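Side-chain contacts in TetR-like transcriptional regulator (Rhodococcus, PDB 3F1B), which probably binds cis-regulatory DNA and controls transcription as a helix-turn-helix regulator of the TetR family: residues A[9-12]-A[13-16]; A[166-169]-A[170-174]. All blocks are in the same frame, centred on the assembly; numbering follows the deposited sequence.

Overall arrangement
Contact 1, residues 9-12 with 13-16, marks the start of the modelled chain and the opening turn of helix 12-30, the first helix of the DNA-binding part of the TetR fold; the predicted helix-turn-helix motif is at 36-55, and Glu16 reaches toward it through a weak hydrogen bond to Tyr55. Contact 2, residues 166-169 with 170-174, is the last part of helix 153-173 in the C-terminal domain and touches the second subunit. The centres of the two contacts are 33 Å apart and their nearest atoms about 22 Å, so they do not touch. The centre of contact 1, at the surface, is about 25 Å from the centre of the chain; that of contact 2, mostly buried, about 11 Å.

Contact 1 (A[9-12]-A[13-16]); sequences RLPR and AVRE
Arg12 and Ala13 join the two segments without a break, their CA atoms 3.8 Å apart, where an irregular N-terminal arm runs into the first turn of helix 12-30 of the TetR-type DNA-binding domain. The turn is loosely bonded: Arg15 N reaches Arg12 O at 3.5 Å, a weak bond. On the flank of this turn, Arg12 and Glu16 run alongside each other in the same direction and form an i to i+4 salt bridge. With CG of Arg12 anti to its own N (chi1 -169°) and the chain bent at chi2, NH1 comes to 3.0 Å from Glu16 OE2 and NH2 adds a weak bond to that oxygen. NH1 arrives from above the carboxylate plane, 51° out of it. A glutamine in place of Glu16 would probably cost the Arg12 guanidinium its charged mate and leave it freer to swing. The apolar side is slight: Leu10 CD2 meets Val14 CG2 at 3.6 Å, with the Leu10 side chain roughly perpendicular to that of Val14. Arg9 and Arg15 bring like charges together, their guanidinium planes 90° apart; Arg15 NH1 also makes a weak 3.4 Å bond to Arg9 O.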
ATOM      1  N   ARG A   9      11.927 -12.659 -38.431  1.00 84.57           N
ATOM      2  CA  ARG A   9      12.848 -11.812 -37.611  1.00 84.59           C
ATOM      3  C   ARG A   9      12.210 -11.228 -36.323  1.00 85.07           C
ATOM      4  O   ARG A   9      12.541 -10.118 -35.888  1.00 85.06           O
ATOM      5  CB  ARG A   9      13.475 -10.725 -38.489  1.00 84.30           C
ATOM      6  CG  ARG A   9      14.771 -11.160 -39.160  1.00 83.09           C
ATOM      7  CD  ARG A   9      16.006 -10.770 -38.343  1.00 81.30           C
ATOM      8  NE  ARG A   9      16.037 -11.386 -37.015  1.00 80.43           N
ATOM      9  CZ  ARG A   9      15.626 -10.798 -35.889  1.00 79.92           C
ATOM     10  NH1 ARG A   9      15.698 -11.447 -34.732  1.00 78.86           N
ATOM     11  NH2 ARG A   9      15.141  -9.563 -35.912  1.00 79.92           N
ATOM     12  N   LEU A  10      11.325 -12.027 -35.716  1.00 85.60           N
ATOM     13  CA  LEU A  10      10.508 -11.700 -34.510  1.00 85.82           C
ATOM     14  C   LEU A  10       9.493 -10.555 -34.660  1.00 86.14           C
ATOM     15  O   LEU A  10       9.809  -9.408 -34.315  1.00 86.01           O
ATOM     16  CB  LEU A  10      11.358 -11.528 -33.243  1.00 85.74           C
ATOM     17  CG  LEU A  10      11.838 -12.810 -32.558  1.00 85.71           C
ATOM     18  CD1 LEU A  10      13.318 -13.047 -32.831  1.00 85.96           C
ATOM     19  CD2 LEU A  10      11.555 -12.771 -31.067  1.00 85.74           C
ATOM     20  N   PRO A  11       8.262 -10.875 -35.152  1.00 86.51           N
ATOM     21  CA  PRO A  11       7.287  -9.839 -35.520  1.00 86.73           C
ATOM     22  C   PRO A  11       6.647  -9.106 -34.330  1.00 87.06           C
ATOM     23  O   PRO A  11       7.357  -8.491 -33.513  1.00 87.08           O
ATOM     24  CB  PRO A  11       6.239 -10.611 -36.345  1.00 86.72           C
ATOM     25  CG  PRO A  11       6.286 -11.992 -35.813  1.00 86.41           C
ATOM     26  CD  PRO A  11       7.718 -12.234 -35.386  1.00 86.50           C
ATOM     27  N   ARG A  12       5.321  -9.203 -34.235  1.00 87.23           N
ATOM     28  CA  ARG A  12       4.494  -8.297 -33.431  1.00 87.28           C
ATOM     29  C   ARG A  12       4.754  -8.310 -31.907  1.00 86.99           C
ATOM     30  O   ARG A  12       5.819  -7.868 -31.440  1.00 87.13           O
ATOM     31  CB  ARG A  12       3.000  -8.507 -33.791  1.00 87.53           C
ATOM     32  CG  ARG A  12       1.990  -7.470 -33.237  1.00 88.72           C
ATOM     33  CD  ARG A  12       2.492  -6.006 -33.289  1.00 89.88           C
ATOM     34  NE  ARG A  12       1.732  -5.125 -32.398  1.00 90.46           N
ATOM     35  CZ  ARG A  12       1.883  -5.066 -31.074  1.00 91.21           C
ATOM     36  NH1 ARG A  12       2.765  -5.837 -30.450  1.00 91.47           N
ATOM     37  NH2 ARG A  12       1.138  -4.235 -30.362  1.00 92.19           N
ATOM     38  N   ALA A  13       3.775  -8.817 -31.150  1.00 86.53           N
ATOM     39  CA  ALA A  13       3.777  -8.775 -29.689  1.00 85.62           C
ATOM     40  C   ALA A  13       4.886  -9.626 -29.051  1.00 85.00           C
ATOM     41  O   ALA A  13       4.929  -9.772 -27.826  1.00 85.01           O
ATOM     42  CB  ALA A  13       2.389  -9.164 -29.151  1.00 85.59           C
ATOM     43  N   VAL A  14       5.783 -10.162 -29.886  1.00 84.01           N
ATOM     44  CA  VAL A  14       6.867 -11.036 -29.436  1.00 82.91           C
ATOM     45  C   VAL A  14       8.104 -10.274 -28.962  1.00 82.12           C
ATOM     46  O   VAL A  14       8.696 -10.644 -27.943  1.00 82.31           O
ATOM     47  CB  VAL A  14       7.262 -12.071 -30.507  1.00 83.03           C
ATOM     48  CG1 VAL A  14       7.878 -11.396 -31.722  1.00 82.97           C
ATOM     49  CG2 VAL A  14       8.209 -13.100 -29.915  1.00 83.01           C
ATOM     50  N   ARG A  15       8.501  -9.231 -29.696  1.00 80.72           N
ATOM     51  CA  ARG A  15       9.572  -8.359 -29.239  1.00 79.06           C
ATOM     52  C   ARG A  15       9.052  -7.594 -28.011  1.00 77.86           C
ATOM     53  O   ARG A  15       9.727  -7.530 -26.978  1.00 77.22           O
ATOM     54  CB  ARG A  15      10.014  -7.418 -30.358  1.00 79.32           C
ATOM     55  CG  ARG A  15      11.513  -7.088 -30.352  1.00 79.87           C
ATOM     56  CD  ARG A  15      12.402  -8.354 -30.238  1.00 81.97           C
ATOM     57  NE  ARG A  15      13.770  -8.159 -30.749  1.00 82.45           N
ATOM     58  CZ  ARG A  15      14.236  -8.588 -31.930  1.00 82.61           C
ATOM     59  NH1 ARG A  15      13.457  -9.258 -32.773  1.00 82.04           N
ATOM     60  NH2 ARG A  15      15.497  -8.343 -32.273  1.00 82.57           N
ATOM     61  N   GLU A  16       7.842  -7.046 -28.161  1.00 76.30           N
ATOM     62  CA  GLU A  16       6.984  -6.501 -27.095  1.00 74.83           C
ATOM     63  C   GLU A  16       7.047  -7.272 -25.777  1.00 72.98           C
ATOM     64  O   GLU A  16       7.519  -6.756 -24.762  1.00 71.57           O
ATOM     65  CB  GLU A  16       5.534  -6.579 -27.579  1.00 75.77           C
ATOM     66  CG  GLU A  16       4.497  -5.877 -26.719  1.00 78.51           C
ATOM     67  CD  GLU A  16       4.219  -4.474 -27.243  1.00 83.86           C
ATOM     68  OE1 GLU A  16       5.087  -3.578 -27.018  1.00 85.36           O
ATOM     69  OE2 GLU A  16       3.154  -4.282 -27.901  1.00 84.48           O
TER

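Contact 2 (A[166-169]-A[170-174]); sequences EAVA and DRVAG
This is an intrahelical contact between successive turns of helix 153-173, in the all-helical C-terminal domain of the TetR fold, and it ends where the helix gives way to a loop at Gly174. Regular alpha-helical i to i+4 bonds are the evidence: Asp170 N donates to Glu166 O at 3.2 Å, Val172 N to Val168 O at 2.8 Å, and Ala173 N to Ala169 O at 2.7 Å, with an N-H...O angle of 173° in the last. Side chains add little between the turns, Val168 CG1 and Val172 CG2 being 4.4 Å apart, because most face other parts of the protein. Ala169 and Val172 pack on helix 87-104, at Phe98 and Leu99, while Val168 meets Leu186 of helix 179-196. The polar ends also find partners away from this turn: Glu166 forms a salt bridge with Arg130, and Arg171 reaches across the dimer interface. Its CG, placed opposite the carbonyl carbon (chi1 -66°), and a bend at chi2 carry the guanidinium off the 166-169 turn, where NH2 pairs with Asp131 of the second subunit in a salt bridge. Nearer the backbone, Asp170 CB lies 3.1 Å from Ala167 O.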
ATOM      1  N   GLU A 166      -4.768  -6.956   0.220  1.00 42.25           N
ATOM      2  CA  GLU A 166      -3.528  -6.410  -0.331  1.00 41.10           C
ATOM      3  C   GLU A 166      -2.389  -6.864   0.501  1.00 41.10           C
ATOM      4  O   GLU A 166      -1.423  -7.359  -0.052  1.00 42.42           O
ATOM      5  CB  GLU A 166      -3.551  -4.903  -0.315  1.00 41.09           C
ATOM      6  CG  GLU A 166      -4.419  -4.348  -1.407  1.00 41.04           C
ATOM      7  CD  GLU A 166      -4.569  -2.852  -1.300  1.00 42.48           C
ATOM      8  OE1 GLU A 166      -4.913  -2.332  -0.221  1.00 49.32           O
ATOM      9  OE2 GLU A 166      -4.381  -2.177  -2.288  1.00 38.95           O
ATOM     10  N   ALA A 167      -2.497  -6.754   1.828  1.00 39.31           N
ATOM     11  CA  ALA A 167      -1.357  -7.106   2.657  1.00 38.61           C
ATOM     12  C   ALA A 167      -1.128  -8.611   2.650  1.00 38.66           C
ATOM     13  O   ALA A 167      -0.005  -9.068   2.770  1.00 37.49           O
ATOM     14  CB  ALA A 167      -1.548  -6.611   4.092  1.00 38.84           C
ATOM     15  N   VAL A 168      -2.198  -9.379   2.505  1.00 39.70           N
ATOM     16  CA  VAL A 168      -2.112 -10.844   2.544  1.00 40.78           C
ATOM     17  C   VAL A 168      -1.508 -11.354   1.207  1.00 41.63           C
ATOM     18  O   VAL A 168      -0.607 -12.189   1.211  1.00 41.42           O
ATOM     19  CB  VAL A 168      -3.504 -11.486   2.881  1.00 41.90           C
ATOM     20  CG1 VAL A 168      -3.550 -12.963   2.498  1.00 41.14           C
ATOM     21  CG2 VAL A 168      -3.802 -11.354   4.398  1.00 39.50           C
ATOM     22  N   ALA A 169      -2.001 -10.800   0.102  1.00 42.36           N
ATOM     23  CA  ALA A 169      -1.430 -10.975  -1.196  1.00 43.29           C
ATOM     24  C   ALA A 169       0.083 -10.840  -1.105  1.00 44.05           C
ATOM     25  O   ALA A 169       0.782 -11.723  -1.583  1.00 44.40           O
ATOM     26  CB  ALA A 169      -2.009  -9.969  -2.170  1.00 41.84           C
ATOM     27  N   ASP A 170       0.591  -9.784  -0.477  1.00 44.79           N
ATOM     28  CA  ASP A 170       2.068  -9.625  -0.255  1.00 46.24           C
ATOM     29  C   ASP A 170       2.732 -10.862   0.299  1.00 45.10           C
ATOM     30  O   ASP A 170       3.760 -11.282  -0.163  1.00 45.81           O
ATOM     31  CB  ASP A 170       2.365  -8.527   0.771  1.00 46.91           C
ATOM     32  CG  ASP A 170       3.088  -7.340   0.183  1.00 52.92           C
ATOM     33  OD1 ASP A 170       3.363  -7.349  -1.046  1.00 56.05           O
ATOM     34  OD2 ASP A 170       3.391  -6.378   0.965  1.00 59.31           O
ATOM     35  N   ARG A 171       2.150 -11.429   1.335  1.00 45.21           N
ATOM     36  CA  ARG A 171       2.689 -12.634   1.917  1.00 44.76           C
ATOM     37  C   ARG A 171       2.481 -13.868   1.010  1.00 43.74           C
ATOM     38  O   ARG A 171       3.344 -14.726   0.965  1.00 43.99           O
ATOM     39  CB  ARG A 171       2.094 -12.863   3.307  1.00 45.13           C
ATOM     40  CG  ARG A 171       2.491 -11.805   4.309  1.00 47.63           C
ATOM     41  CD  ARG A 171       3.926 -11.940   4.765  1.00 50.06           C
ATOM     42  NE  ARG A 171       4.430 -10.637   5.216  1.00 53.72           N
ATOM     43  CZ  ARG A 171       4.822 -10.331   6.464  1.00 54.70           C
ATOM     44  NH1 ARG A 171       4.804 -11.225   7.466  1.00 52.78           N
ATOM     45  NH2 ARG A 171       5.254  -9.102   6.709  1.00 55.24           N
ATOM     46  N   VAL A 172       1.349 -13.969   0.324  1.00 41.66           N
ATOM     47  CA  VAL A 172       1.179 -14.973  -0.704  1.00 41.02           C
ATOM     48  C   VAL A 172       2.277 -14.825  -1.789  1.00 41.32           C
ATOM     49  O   VAL A 172       2.995 -15.766  -2.049  1.00 40.85           O
ATOM     50  CB  VAL A 172      -0.255 -14.945  -1.307  1.00 41.47           C
ATOM     51  CG1 VAL A 172      -0.319 -15.716  -2.607  1.00 36.56           C
ATOM     52  CG2 VAL A 172      -1.252 -15.474  -0.303  1.00 38.90           C
ATOM     53  N   ALA A 173       2.458 -13.645  -2.376  1.00 41.49           N
ATOM     54  CA  ALA A 173       3.539 -13.447  -3.381  1.00 41.90           C
ATOM     55  C   ALA A 173       4.888 -13.890  -2.850  1.00 42.08           C
ATOM     56  O   ALA A 173       5.718 -14.361  -3.589  1.00 43.68           O
ATOM     57  CB  ALA A 173       3.620 -12.002  -3.823  1.00 41.39           C
ATOM     58  N   GLY A 174       5.126 -13.732  -1.558  1.00 43.39           N
ATOM     59  CA  GLY A 174       6.453 -14.062  -0.978  1.00 43.14           C
ATOM     60  C   GLY A 174       6.527 -15.496  -0.534  1.00 43.40           C
ATOM     61  O   GLY A 174       7.540 -15.918   0.027  1.00 44.17           O
TER